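Local coordinates for iron-containing superoxide dismutase B2 (Trypanosoma brucei, PDB 3ESF), which probably protects cells from superoxide by dismutating it to hydrogen peroxide and dioxygen at an iron centre, as a member of the iron/manganese superoxide dismutase family, at residues D13-S21 against Y178-V186; S92-R100 against W188-T196. The protein carries 1 engineered substitution. All coordinates share one frame; numbering follows the deposited sequence.

Contact 1 of 2, residues D13-S21 against Y178-V186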
ATOM      1  N   ASP A  13     -15.669 -17.187  -7.983  1.00 20.60           N
ATOM      2  CA  ASP A  13     -14.714 -18.292  -8.184  1.00 20.68           C
ATOM      3  C   ASP A  13     -14.173 -18.360  -9.604  1.00 20.27           C
ATOM      4  O   ASP A  13     -13.516 -19.325  -9.958  1.00 20.75           O
ATOM      5  CB  ASP A  13     -15.359 -19.630  -7.817  1.00 21.00           C
ATOM      6  CG  ASP A  13     -16.493 -20.024  -8.765  1.00 22.63           C
ATOM      7  OD1 ASP A  13     -16.869 -19.231  -9.668  1.00 24.82           O
ATOM      8  OD2 ASP A  13     -17.030 -21.133  -8.592  1.00 24.66           O
ATOM      9  N   GLY A  14     -14.441 -17.337 -10.408  1.00 19.91           N
ATOM     10  CA  GLY A  14     -14.150 -17.363 -11.844  1.00 19.74           C
ATOM     11  C   GLY A  14     -12.695 -17.530 -12.240  1.00 19.33           C
ATOM     12  O   GLY A  14     -12.387 -18.109 -13.292  1.00 18.43           O
ATOM     13  N   LEU A  15     -11.791 -17.044 -11.383  1.00 19.44           N
ATOM     14  CA  LEU A  15     -10.356 -17.100 -11.678  1.00 19.36           C
ATOM     15  C   LEU A  15      -9.609 -18.147 -10.826  1.00 20.09           C
ATOM     16  O   LEU A  15      -8.368 -18.242 -10.907  1.00 19.79           O
ATOM     17  CB  LEU A  15      -9.706 -15.703 -11.524  1.00 19.10           C
ATOM     18  CG  LEU A  15     -10.252 -14.526 -12.362  1.00 19.55           C
ATOM     19  CD1 LEU A  15      -9.352 -13.331 -12.334  1.00 19.89           C
ATOM     20  CD2 LEU A  15     -10.462 -14.925 -13.793  1.00 19.06           C
ATOM     21  N   ALA A  16     -10.354 -18.913 -10.019  1.00 20.50           N
ATOM     22  CA  ALA A  16      -9.764 -19.923  -9.133  1.00 21.22           C
ATOM     23  C   ALA A  16      -8.905 -20.964  -9.893  1.00 21.54           C
ATOM     24  O   ALA A  16      -7.797 -21.289  -9.461  1.00 22.28           O
ATOM     25  CB  ALA A  16     -10.814 -20.593  -8.293  1.00 21.08           C
ATOM     26  N   ALA A  17      -9.405 -21.441 -11.029  1.00 21.31           N
ATOM     27  CA  ALA A  17      -8.684 -22.381 -11.908  1.00 21.23           C
ATOM     28  C   ALA A  17      -7.373 -21.824 -12.484  1.00 21.35           C
ATOM     29  O   ALA A  17      -6.534 -22.579 -12.934  1.00 21.42           O
ATOM     30  CB  ALA A  17      -9.581 -22.777 -13.031  1.00 21.40           C
ATOM     31  N   LYS A  18      -7.232 -20.498 -12.509  1.00 21.79           N
ATOM     32  CA  LYS A  18      -6.034 -19.836 -13.055  1.00 22.27           C
ATOM     33  C   LYS A  18      -5.190 -19.042 -12.048  1.00 21.88           C
ATOM     34  O   LYS A  18      -4.278 -18.301 -12.421  1.00 22.29           O
ATOM     35  CB  LYS A  18      -6.375 -18.961 -14.265  1.00 23.28           C
ATOM     36  CG  LYS A  18      -6.011 -19.636 -15.606  1.00 24.93           C
ATOM     37  CD  LYS A  18      -6.915 -19.196 -16.734  1.00 28.06           C
ATOM     38  CE  LYS A  18      -6.504 -19.828 -18.071  1.00 27.70           C
ATOM     39  NZ  LYS A  18      -5.337 -19.052 -18.604  1.00 30.76           N
ATOM     40  N   GLY A  19      -5.492 -19.179 -10.768  1.00 21.49           N
ATOM     41  CA  GLY A  19      -4.592 -18.646  -9.752  1.00 21.01           C
ATOM     42  C   GLY A  19      -5.063 -17.440  -8.967  1.00 21.05           C
ATOM     43  O   GLY A  19      -4.279 -16.828  -8.249  1.00 21.22           O
ATOM     44  N   ILE A  20      -6.342 -17.084  -9.080  1.00 20.90           N
ATOM     45  CA  ILE A  20      -6.896 -16.068  -8.175  1.00 20.58           C
ATOM     46  C   ILE A  20      -8.124 -16.675  -7.483  1.00 19.95           C
ATOM     47  O   ILE A  20      -9.151 -16.861  -8.100  1.00 20.43           O
ATOM     48  CB  ILE A  20      -7.158 -14.662  -8.867  1.00 20.34           C
ATOM     49  CG1 ILE A  20      -5.890 -14.128  -9.563  1.00 21.33           C
ATOM     50  CG2 ILE A  20      -7.577 -13.636  -7.835  1.00 21.09           C
ATOM     51  CD1 ILE A  20      -6.002 -12.767 -10.276  1.00 19.77           C
ATOM     52  N   SER A  21      -7.999 -16.979  -6.198  1.00 19.69           N
ATOM     53  CA  SER A  21      -8.972 -17.821  -5.507  1.00 19.50           C
ATOM     54  C   SER A  21     -10.293 -17.104  -5.235  1.00 19.54           C
ATOM     55  O   SER A  21     -10.371 -15.856  -5.197  1.00 19.36           O
ATOM     56  CB  SER A  21      -8.376 -18.320  -4.183  1.00 19.62           C
ATOM     57  OG  SER A  21      -8.316 -17.268  -3.216  1.00 18.80           O
ATOM     58  N   TYR A 178       2.247 -13.311  -8.339  1.00 19.52           N
ATOM     59  CA  TYR A 178       0.931 -12.723  -8.655  1.00 19.17           C
ATOM     60  C   TYR A 178       0.935 -12.157 -10.079  1.00 19.09           C
ATOM     61  O   TYR A 178      -0.000 -12.403 -10.849  1.00 19.08           O
ATOM     62  CB  TYR A 178       0.553 -11.649  -7.625  1.00 18.79           C
ATOM     63  CG  TYR A 178      -0.534 -10.666  -8.035  1.00 18.79           C
ATOM     64  CD1 TYR A 178      -1.857 -11.091  -8.257  1.00 20.38           C
ATOM     65  CD2 TYR A 178      -0.249  -9.295  -8.149  1.00 18.11           C
ATOM     66  CE1 TYR A 178      -2.862 -10.189  -8.632  1.00 20.55           C
ATOM     67  CE2 TYR A 178      -1.239  -8.377  -8.516  1.00 18.71           C
ATOM     68  CZ  TYR A 178      -2.547  -8.833  -8.743  1.00 20.06           C
ATOM     69  OH  TYR A 178      -3.514  -7.944  -9.107  1.00 19.67           O
ATOM     70  N   VAL A 179       1.984 -11.396 -10.416  1.00 18.73           N
ATOM     71  CA  VAL A 179       2.062 -10.782 -11.742  1.00 19.33           C
ATOM     72  C   VAL A 179       2.144 -11.840 -12.860  1.00 19.59           C
ATOM     73  O   VAL A 179       1.544 -11.674 -13.949  1.00 19.78           O
ATOM     74  CB  VAL A 179       3.169  -9.730 -11.829  1.00 19.75           C
ATOM     75  CG1 VAL A 179       3.322  -9.223 -13.277  1.00 19.25           C
ATOM     76  CG2 VAL A 179       2.821  -8.586 -10.908  1.00 18.12           C
ATOM     77  N   GLN A 180       2.857 -12.928 -12.585  1.00 19.70           N
ATOM     78  CA  GLN A 180       2.895 -14.068 -13.510  1.00 20.52           C
ATOM     79  C   GLN A 180       1.489 -14.672 -13.704  1.00 20.07           C
ATOM     80  O   GLN A 180       1.066 -14.957 -14.826  1.00 19.82           O
ATOM     81  CB  GLN A 180       3.929 -15.111 -13.030  1.00 21.77           C
ATOM     82  CG  GLN A 180       5.417 -14.728 -13.327  1.00 25.34           C
ATOM     83  CD  GLN A 180       5.671 -14.145 -14.755  1.00 26.98           C
ATOM     84  OE1 GLN A 180       5.564 -14.851 -15.758  1.00 30.37           O
ATOM     85  NE2 GLN A 180       5.997 -12.855 -14.825  1.00 24.50           N
ATOM     86  N   THR A 181       0.748 -14.817 -12.605  1.00 19.44           N
ATOM     87  CA  THR A 181      -0.670 -15.174 -12.685  1.00 19.48           C
ATOM     88  C   THR A 181      -1.517 -14.162 -13.490  1.00 19.18           C
ATOM     89  O   THR A 181      -2.347 -14.575 -14.297  1.00 19.29           O
ATOM     90  CB  THR A 181      -1.229 -15.425 -11.269  1.00 19.27           C
ATOM     91  OG1 THR A 181      -0.656 -16.651 -10.791  1.00 18.80           O
ATOM     92  CG2 THR A 181      -2.761 -15.484 -11.268  1.00 18.45           C
ATOM     93  N   PHE A 182      -1.265 -12.858 -13.320  1.00 19.06           N
ATOM     94  CA  PHE A 182      -1.938 -11.839 -14.144  1.00 19.41           C
ATOM     95  C   PHE A 182      -1.768 -12.089 -15.650  1.00 19.44           C
ATOM     96  O   PHE A 182      -2.716 -11.949 -16.430  1.00 20.00           O
ATOM     97  CB  PHE A 182      -1.494 -10.401 -13.782  1.00 19.27           C
ATOM     98  CG  PHE A 182      -2.198  -9.336 -14.603  1.00 19.19           C
ATOM     99  CD1 PHE A 182      -3.499  -8.944 -14.279  1.00 17.30           C
ATOM    100  CD2 PHE A 182      -1.559  -8.751 -15.717  1.00 20.05           C
ATOM    101  CE1 PHE A 182      -4.176  -7.995 -15.050  1.00 20.27           C
ATOM    102  CE2 PHE A 182      -2.213  -7.808 -16.492  1.00 19.71           C
ATOM    103  CZ  PHE A 182      -3.528  -7.429 -16.175  1.00 20.07           C
ATOM    104  N   TRP A 183      -0.562 -12.471 -16.054  1.00 19.64           N
ATOM    105  CA  TRP A 183      -0.306 -12.848 -17.465  1.00 19.49           C
ATOM    106  C   TRP A 183      -1.081 -14.073 -17.954  1.00 19.63           C
ATOM    107  O   TRP A 183      -1.295 -14.253 -19.167  1.00 19.81           O
ATOM    108  CB  TRP A 183       1.180 -13.053 -17.674  1.00 19.05           C
ATOM    109  CG  TRP A 183       1.970 -11.785 -17.604  1.00 18.46           C
ATOM    110  CD1 TRP A 183       3.015 -11.523 -16.772  1.00 17.68           C
ATOM    111  CD2 TRP A 183       1.786 -10.615 -18.410  1.00 18.56           C
ATOM    112  NE1 TRP A 183       3.497 -10.255 -17.000  1.00 17.45           N
ATOM    113  CE2 TRP A 183       2.756  -9.670 -17.997  1.00 18.75           C
ATOM    114  CE3 TRP A 183       0.891 -10.270 -19.442  1.00 19.26           C
ATOM    115  CZ2 TRP A 183       2.878  -8.396 -18.590  1.00 17.82           C
ATOM    116  CZ3 TRP A 183       0.999  -8.998 -20.025  1.00 20.93           C
ATOM    117  CH2 TRP A 183       1.996  -8.073 -19.588  1.00 18.44           C
ATOM    118  N   ASN A 184      -1.512 -14.917 -17.016  1.00 19.52           N
ATOM    119  CA  ASN A 184      -2.338 -16.083 -17.380  1.00 19.64           C
ATOM    120  C   ASN A 184      -3.824 -15.771 -17.465  1.00 19.15           C
ATOM    121  O   ASN A 184      -4.585 -16.589 -17.945  1.00 19.27           O
ATOM    122  CB  ASN A 184      -2.101 -17.258 -16.413  1.00 19.74           C
ATOM    123  CG  ASN A 184      -0.733 -17.905 -16.595  1.00 21.82           C
ATOM    124  OD1 ASN A 184      -0.229 -18.045 -17.728  1.00 24.50           O
ATOM    125  ND2 ASN A 184      -0.132 -18.324 -15.485  1.00 21.95           N
ATOM    126  N   VAL A 185      -4.238 -14.600 -16.976  1.00 18.70           N
ATOM    127  CA  VAL A 185      -5.673 -14.226 -16.967  1.00 18.69           C
ATOM    128  C   VAL A 185      -5.938 -12.948 -17.768  1.00 18.95           C
ATOM    129  O   VAL A 185      -7.089 -12.579 -17.992  1.00 18.47           O
ATOM    130  CB  VAL A 185      -6.270 -14.085 -15.522  1.00 17.99           C
ATOM    131  CG1 VAL A 185      -6.239 -15.440 -14.796  1.00 17.47           C
ATOM    132  CG2 VAL A 185      -5.545 -12.980 -14.697  1.00 18.03           C
ATOM    133  N   VAL A 186      -4.872 -12.280 -18.206  1.00 19.11           N
ATOM    134  CA  VAL A 186      -5.027 -11.018 -18.940  1.00 19.12           C
ATOM    135  C   VAL A 186      -6.061 -11.169 -20.092  1.00 19.07           C
ATOM    136  O   VAL A 186      -5.979 -12.088 -20.913  1.00 18.40           O
ATOM    137  CB  VAL A 186      -3.661 -10.431 -19.425  1.00 19.58           C
ATOM    138  CG1 VAL A 186      -2.950 -11.390 -20.397  1.00 17.84           C
ATOM    139  CG2 VAL A 186      -3.846  -9.048 -20.051  1.00 19.16           C
TER
HETATM  140  O   HOH W   1      -1.482 -18.576 -12.718  1.00 21.51           O
HETATM  141  O   HOH W   2      -2.938 -19.090 -19.659  1.00 34.65           O

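Contact 2 of 2, residues S92-R100 against W188-T196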
ATOM      1  N   SER A  92      -4.112 -10.776 -30.622  1.00 22.72           N
ATOM      2  CA  SER A  92      -4.008 -10.876 -32.071  1.00 23.72           C
ATOM      3  C   SER A  92      -4.637  -9.649 -32.745  1.00 23.69           C
ATOM      4  O   SER A  92      -5.109  -8.739 -32.080  1.00 24.37           O
ATOM      5  CB  SER A  92      -4.653 -12.173 -32.563  1.00 24.39           C
ATOM      6  OG  SER A  92      -5.993 -12.239 -32.120  1.00 26.51           O
ATOM      7  N   GLY A  93      -4.610  -9.613 -34.068  1.00 24.25           N
ATOM      8  CA  GLY A  93      -5.223  -8.514 -34.810  1.00 24.63           C
ATOM      9  C   GLY A  93      -4.619  -7.148 -34.531  1.00 24.76           C
ATOM     10  O   GLY A  93      -3.388  -7.001 -34.430  1.00 24.61           O
ATOM     11  N   LYS A  94      -5.510  -6.164 -34.402  1.00 24.89           N
ATOM     12  CA  LYS A  94      -5.162  -4.738 -34.323  1.00 24.50           C
ATOM     13  C   LYS A  94      -4.301  -4.387 -33.142  1.00 23.63           C
ATOM     14  O   LYS A  94      -3.332  -3.630 -33.273  1.00 23.66           O
ATOM     15  CB  LYS A  94      -6.442  -3.912 -34.261  1.00 24.88           C
ATOM     16  CG  LYS A  94      -7.183  -3.884 -35.563  1.00 25.50           C
ATOM     17  CD  LYS A  94      -8.676  -3.756 -35.324  1.00 27.97           C
ATOM     18  CE  LYS A  94      -9.428  -3.725 -36.635  1.00 29.29           C
ATOM     19  NZ  LYS A  94      -9.317  -2.384 -37.266  1.00 30.52           N
ATOM     20  N   LEU A  95      -4.678  -4.905 -31.977  1.00 22.54           N
ATOM     21  CA  LEU A  95      -3.932  -4.662 -30.779  1.00 21.82           C
ATOM     22  C   LEU A  95      -2.510  -5.247 -30.802  1.00 21.22           C
ATOM     23  O   LEU A  95      -1.570  -4.610 -30.327  1.00 20.85           O
ATOM     24  CB  LEU A  95      -4.712  -5.169 -29.549  1.00 22.12           C
ATOM     25  CG  LEU A  95      -4.069  -4.766 -28.239  1.00 22.37           C
ATOM     26  CD1 LEU A  95      -3.978  -3.237 -28.152  1.00 22.35           C
ATOM     27  CD2 LEU A  95      -4.818  -5.377 -27.046  1.00 22.39           C
ATOM     28  N   ALA A  96      -2.364  -6.450 -31.357  1.00 20.28           N
ATOM     29  CA  ALA A  96      -1.082  -7.145 -31.396  1.00 20.06           C
ATOM     30  C   ALA A  96      -0.108  -6.384 -32.276  1.00 19.93           C
ATOM     31  O   ALA A  96       1.069  -6.256 -31.939  1.00 20.03           O
ATOM     32  CB  ALA A  96      -1.259  -8.571 -31.908  1.00 19.60           C
ATOM     33  N   GLU A  97      -0.612  -5.872 -33.394  1.00 19.50           N
ATOM     34  CA  GLU A  97       0.175  -5.052 -34.292  1.00 19.89           C
ATOM     35  C   GLU A  97       0.567  -3.722 -33.643  1.00 18.92           C
ATOM     36  O   GLU A  97       1.701  -3.266 -33.792  1.00 18.26           O
ATOM     37  CB  GLU A  97      -0.606  -4.810 -35.583  1.00 20.35           C
ATOM     38  CG  GLU A  97       0.243  -4.826 -36.832  1.00 24.14           C
ATOM     39  CD  GLU A  97       1.153  -6.048 -36.910  1.00 28.21           C
ATOM     40  OE1 GLU A  97       2.380  -5.866 -36.761  1.00 29.95           O
ATOM     41  OE2 GLU A  97       0.643  -7.181 -37.100  1.00 30.49           O
ATOM     42  N   ALA A  98      -0.376  -3.114 -32.925  1.00 18.23           N
ATOM     43  CA  ALA A  98      -0.137  -1.842 -32.254  1.00 17.65           C
ATOM     44  C   ALA A  98       0.919  -1.992 -31.142  1.00 17.26           C
ATOM     45  O   ALA A  98       1.731  -1.100 -30.941  1.00 17.00           O
ATOM     46  CB  ALA A  98      -1.427  -1.291 -31.714  1.00 17.62           C
ATOM     47  N   ILE A  99       0.884  -3.124 -30.441  1.00 16.60           N
ATOM     48  CA  ILE A  99       1.856  -3.445 -29.393  1.00 16.71           C
ATOM     49  C   ILE A  99       3.258  -3.519 -30.030  1.00 16.74           C
ATOM     50  O   ILE A  99       4.196  -2.865 -29.562  1.00 17.07           O
ATOM     51  CB  ILE A  99       1.443  -4.727 -28.608  1.00 15.91           C
ATOM     52  CG1 ILE A  99       0.256  -4.397 -27.675  1.00 17.96           C
ATOM     53  CG2 ILE A  99       2.642  -5.348 -27.838  1.00 16.78           C
ATOM     54  CD1 ILE A  99      -0.147  -5.504 -26.652  1.00 17.62           C
ATOM     55  N   ARG A 100       3.387  -4.260 -31.124  1.00 16.24           N
ATOM     56  CA  ARG A 100       4.648  -4.287 -31.886  1.00 16.42           C
ATOM     57  C   ARG A 100       5.106  -2.906 -32.340  1.00 16.30           C
ATOM     58  O   ARG A 100       6.281  -2.556 -32.176  1.00 15.72           O
ATOM     59  CB  ARG A 100       4.552  -5.236 -33.069  1.00 16.84           C
ATOM     60  CG  ARG A 100       4.631  -6.684 -32.670  1.00 19.03           C
ATOM     61  CD  ARG A 100       4.693  -7.566 -33.904  1.00 21.98           C
ATOM     62  NE  ARG A 100       3.377  -7.810 -34.488  1.00 26.21           N
ATOM     63  CZ  ARG A 100       2.510  -8.725 -34.057  1.00 28.60           C
ATOM     64  NH1 ARG A 100       2.804  -9.501 -33.021  1.00 30.53           N
ATOM     65  NH2 ARG A 100       1.341  -8.867 -34.667  1.00 28.44           N
ATOM     66  N   TRP A 188      -7.452 -10.082 -23.353  1.00 19.35           N
ATOM     67  CA  TRP A 188      -7.175  -9.392 -24.623  1.00 19.64           C
ATOM     68  C   TRP A 188      -8.438  -8.965 -25.392  1.00 20.38           C
ATOM     69  O   TRP A 188      -8.378  -8.043 -26.219  1.00 20.20           O
ATOM     70  CB  TRP A 188      -6.233 -10.217 -25.521  1.00 19.41           C
ATOM     71  CG  TRP A 188      -4.905 -10.506 -24.873  1.00 18.48           C
ATOM     72  CD1 TRP A 188      -4.411 -11.727 -24.537  1.00 19.51           C
ATOM     73  CD2 TRP A 188      -3.919  -9.546 -24.439  1.00 18.98           C
ATOM     74  NE1 TRP A 188      -3.178 -11.592 -23.937  1.00 18.31           N
ATOM     75  CE2 TRP A 188      -2.851 -10.266 -23.880  1.00 18.93           C
ATOM     76  CE3 TRP A 188      -3.838  -8.150 -24.475  1.00 19.16           C
ATOM     77  CZ2 TRP A 188      -1.711  -9.636 -23.359  1.00 20.44           C
ATOM     78  CZ3 TRP A 188      -2.693  -7.527 -23.975  1.00 19.13           C
ATOM     79  CH2 TRP A 188      -1.658  -8.266 -23.415  1.00 19.32           C
ATOM     80  N   ASP A 189      -9.560  -9.651 -25.150  1.00 20.90           N
ATOM     81  CA  ASP A 189     -10.878  -9.244 -25.700  1.00 21.63           C
ATOM     82  C   ASP A 189     -11.249  -7.830 -25.228  1.00 21.16           C
ATOM     83  O   ASP A 189     -11.601  -6.977 -26.044  1.00 21.17           O
ATOM     84  CB  ASP A 189     -12.005 -10.227 -25.306  1.00 21.99           C
ATOM     85  CG  ASP A 189     -11.707 -11.686 -25.670  1.00 25.36           C
ATOM     86  OD1 ASP A 189     -10.584 -11.987 -26.170  1.00 28.39           O
ATOM     87  OD2 ASP A 189     -12.622 -12.542 -25.464  1.00 28.13           O
ATOM     88  N   HIS A 190     -11.168  -7.615 -23.917  1.00 20.69           N
ATOM     89  CA  HIS A 190     -11.408  -6.313 -23.282  1.00 20.91           C
ATOM     90  C   HIS A 190     -10.399  -5.263 -23.743  1.00 20.53           C
ATOM     91  O   HIS A 190     -10.782  -4.148 -24.072  1.00 20.35           O
ATOM     92  CB  HIS A 190     -11.371  -6.447 -21.757  1.00 21.30           C
ATOM     93  CG  HIS A 190     -11.459  -5.134 -21.036  1.00 22.90           C
ATOM     94  ND1 HIS A 190     -10.366  -4.514 -20.468  1.00 25.16           N
ATOM     95  CD2 HIS A 190     -12.515  -4.318 -20.811  1.00 24.07           C
ATOM     96  CE1 HIS A 190     -10.749  -3.375 -19.917  1.00 26.11           C
ATOM     97  NE2 HIS A 190     -12.050  -3.234 -20.115  1.00 26.06           N
ATOM     98  N   ALA A 191      -9.124  -5.636 -23.767  1.00 20.04           N
ATOM     99  CA  ALA A 191      -8.057  -4.739 -24.192  1.00 20.36           C
ATOM    100  C   ALA A 191      -8.253  -4.269 -25.649  1.00 20.65           C
ATOM    101  O   ALA A 191      -8.129  -3.077 -25.944  1.00 20.15           O
ATOM    102  CB  ALA A 191      -6.698  -5.413 -24.004  1.00 20.37           C
ATOM    103  N   GLU A 192      -8.564  -5.213 -26.540  1.00 20.46           N
ATOM    104  CA  GLU A 192      -8.845  -4.919 -27.952  1.00 21.59           C
ATOM    105  C   GLU A 192     -10.024  -3.964 -28.165  1.00 20.44           C
ATOM    106  O   GLU A 192      -9.934  -3.037 -28.967  1.00 19.16           O
ATOM    107  CB  GLU A 192      -9.134  -6.200 -28.712  1.00 21.51           C
ATOM    108  CG  GLU A 192      -9.043  -6.055 -30.199  1.00 24.54           C
ATOM    109  CD  GLU A 192      -9.273  -7.382 -30.874  1.00 28.98           C
ATOM    110  OE1 GLU A 192     -10.378  -7.954 -30.682  1.00 30.46           O
ATOM    111  OE2 GLU A 192      -8.347  -7.858 -31.569  1.00 31.76           O
ATOM    112  N   ASN A 193     -11.120  -4.222 -27.456  1.00 20.34           N
ATOM    113  CA  ASN A 193     -12.277  -3.342 -27.470  1.00 21.05           C
ATOM    114  C   ASN A 193     -11.975  -1.922 -26.924  1.00 20.87           C
ATOM    115  O   ASN A 193     -12.435  -0.931 -27.499  1.00 20.88           O
ATOM    116  CB  ASN A 193     -13.472  -3.992 -26.752  1.00 21.36           C
ATOM    117  CG  ASN A 193     -14.142  -5.128 -27.580  1.00 23.93           C
ATOM    118  OD1 ASN A 193     -13.829  -5.391 -28.774  1.00 23.59           O
ATOM    119  ND2 ASN A 193     -15.098  -5.798 -26.936  1.00 26.64           N
ATOM    120  N   GLN A 194     -11.185  -1.833 -25.858  1.00 20.85           N
ATOM    121  CA  GLN A 194     -10.715  -0.526 -25.346  1.00 21.25           C
ATOM    122  C   GLN A 194      -9.895   0.213 -26.409  1.00 20.92           C
ATOM    123  O   GLN A 194     -10.130   1.405 -26.673  1.00 21.11           O
ATOM    124  CB  GLN A 194      -9.905  -0.685 -24.054  1.00 21.62           C
ATOM    125  CG  GLN A 194     -10.681  -1.299 -22.865  1.00 22.73           C
ATOM    126  CD  GLN A 194     -12.117  -0.800 -22.788  1.00 25.18           C
ATOM    127  OE1 GLN A 194     -12.353   0.359 -22.462  1.00 24.03           O
ATOM    128  NE2 GLN A 194     -13.083  -1.670 -23.141  1.00 27.50           N
ATOM    129  N   PHE A 195      -8.958  -0.514 -27.022  1.00 20.13           N
ATOM    130  CA  PHE A 195      -8.067   0.029 -28.040  1.00 20.72           C
ATOM    131  C   PHE A 195      -8.818   0.584 -29.265  1.00 21.23           C
ATOM    132  O   PHE A 195      -8.506   1.664 -29.762  1.00 20.95           O
ATOM    133  CB  PHE A 195      -7.074  -1.054 -28.464  1.00 21.00           C
ATOM    134  CG  PHE A 195      -6.141  -0.632 -29.578  1.00 21.00           C
ATOM    135  CD1 PHE A 195      -5.183   0.359 -29.365  1.00 20.60           C
ATOM    136  CD2 PHE A 195      -6.216  -1.227 -30.822  1.00 20.82           C
ATOM    137  CE1 PHE A 195      -4.325   0.746 -30.409  1.00 20.94           C
ATOM    138  CE2 PHE A 195      -5.348  -0.842 -31.871  1.00 22.15           C
ATOM    139  CZ  PHE A 195      -4.414   0.151 -31.650  1.00 21.12           C
ATOM    140  N   THR A 196      -9.823  -0.173 -29.710  1.00 21.68           N
ATOM    141  CA  THR A 196     -10.627   0.083 -30.909  1.00 22.92           C
ATOM    142  C   THR A 196     -11.666   1.232 -30.729  1.00 23.92           C
ATOM    143  O   THR A 196     -11.984   1.950 -31.692  1.00 23.94           O
ATOM    144  CB  THR A 196     -11.241  -1.308 -31.304  1.00 22.32           C
ATOM    145  OG1 THR A 196     -10.453  -1.911 -32.350  1.00 23.47           O
ATOM    146  CG2 THR A 196     -12.638  -1.222 -31.679  1.00 23.44           C
TER
HETATM  147  O   HOH W   3      -6.714  -9.684 -29.412  1.00 22.34           O

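Contact 1 of 2, residues D13-S21 against Y178-V186
K18 and I20 reach from the loop ahead of helix 22-45 onto the last turns of helix 175-185, a junction between the alpha-hairpin and C-terminal domains of the iron/manganese superoxide dismutase fold. The lysine shows how one long side chain can serve two surfaces. Its CB packs against V185 CG1 at 3.6 Å. CG and CD then run on toward the carbonyl of N184, CD coming within 3.7 Å of N184 O, and CE stays at about that range. A bend at the last torsion (chi4 -79°) lets NZ donate to N184 O over 2.7 Å, a short bond lying in the carbonyl plane with a C=O...N angle of 154°. The ammonium probably polarises this carbonyl. NZ also donates to a water and, weakly, to G87 O.

Beside the lysine a methyl takes over. T181 CG2 stands anti to its own backbone nitrogen (chi1 -71°, measured to OG1), which turns it to the loop; there it meets the carbonyl oxygens of K18 and G19. T181 CG2 also lies 3.8 Å from I20 CG1. G19, at positive phi, lays its carbonyl oxygen close to this methyl. Farther in, I20 CD1 lies near the plane of the Y178 ring, at its edge. I20 CD1 is also 4.4 Å from V185 CG2, and L15 CD2 reaches the other methyl, V185 CG1, as loosely. The Y178 hydroxyl is hydrogen-bonded to the backbone oxygen of the iron ligand D161, so the patch borders the metal site. Y171 OH bonds to both T181 OG1 and G19 O. A second bridge is a single water that donates to K18 O at 2.8 Å, accepts from N184 ND2 and is bonded to T181 OG1.

Contact 2 of 2, residues S92-R100 against W188-T196
A knob-into-hole contact joins two helices of the C-terminal domain, 93-103 and 188-196, whose local axes cross at 77° and approach to 9.2 Å. L95 is the knob, and its hole is made by W188, A191, E192 and F195. At such a steep angle the helices can share little length, and the example illustrates how one branched residue then carries much of the packing. A chi1 of -172° sets CG anti to the backbone nitrogen and carries the branch into the hole, where the two methyls part. CD2 goes to the floor, 3.6 Å from A191 CB, and also touches the backbone N of E192 and W188 CE3. CD1 instead settles over one face of the F195 ring, a CH-pi contact 4.1 Å from the ring centroid and 27° off its normal.

The far end of the same ring spans K94 and A98, a turn apart on helix 93-103. F195 CZ presses on A98 CB at 3.3 Å, a close fit, and CE2 comes to 3.7 Å from the carbonyl oxygen of K94, whose CB also touches that carbon. The K94 and T196 side chains cross at a slant, with K94 CD 3.9 Å from T196 OG1, and I99 CD1 approaches W188 CZ3 more loosely.

Polar atoms frame the hydrophobic seam without bonding directly across it. The extended side chain of E192 brings OE2 to 3.4 Å from S92 O, where two acceptors face each other; a water that accepts from S92 N donates a weak bond to the same carboxylate oxygen.

Beyond the two helices, W188 and A191 pack on L158 of strand 154-161, and W188 NE1 is bonded to G89 O. A98, I99 and F195 all touch L137 of strand 137-143, so the pair lies against both edge strands of this chain's antiparallel sheet.

The two contacts lie 20 Å apart between centres and alternate along the chain: 13-21, then 92-100, then 178-186 and 188-196. Their later halves sit on successive helices, 175-185 and 188-196, while the earlier halves come from different domains. Contact 1 therefore joins the N-terminal alpha-hairpin domain to the C-terminal one beside the iron site, whereas contact 2 lies wholly within the C-terminal domain, away from that site. Both later helices pack on strand 154-161, which carries the iron ligand D161 at its end. The closing portion of the chain is thus a common partner for a loop and a helix from far earlier in the sequence, and for the strand that shortly precedes it.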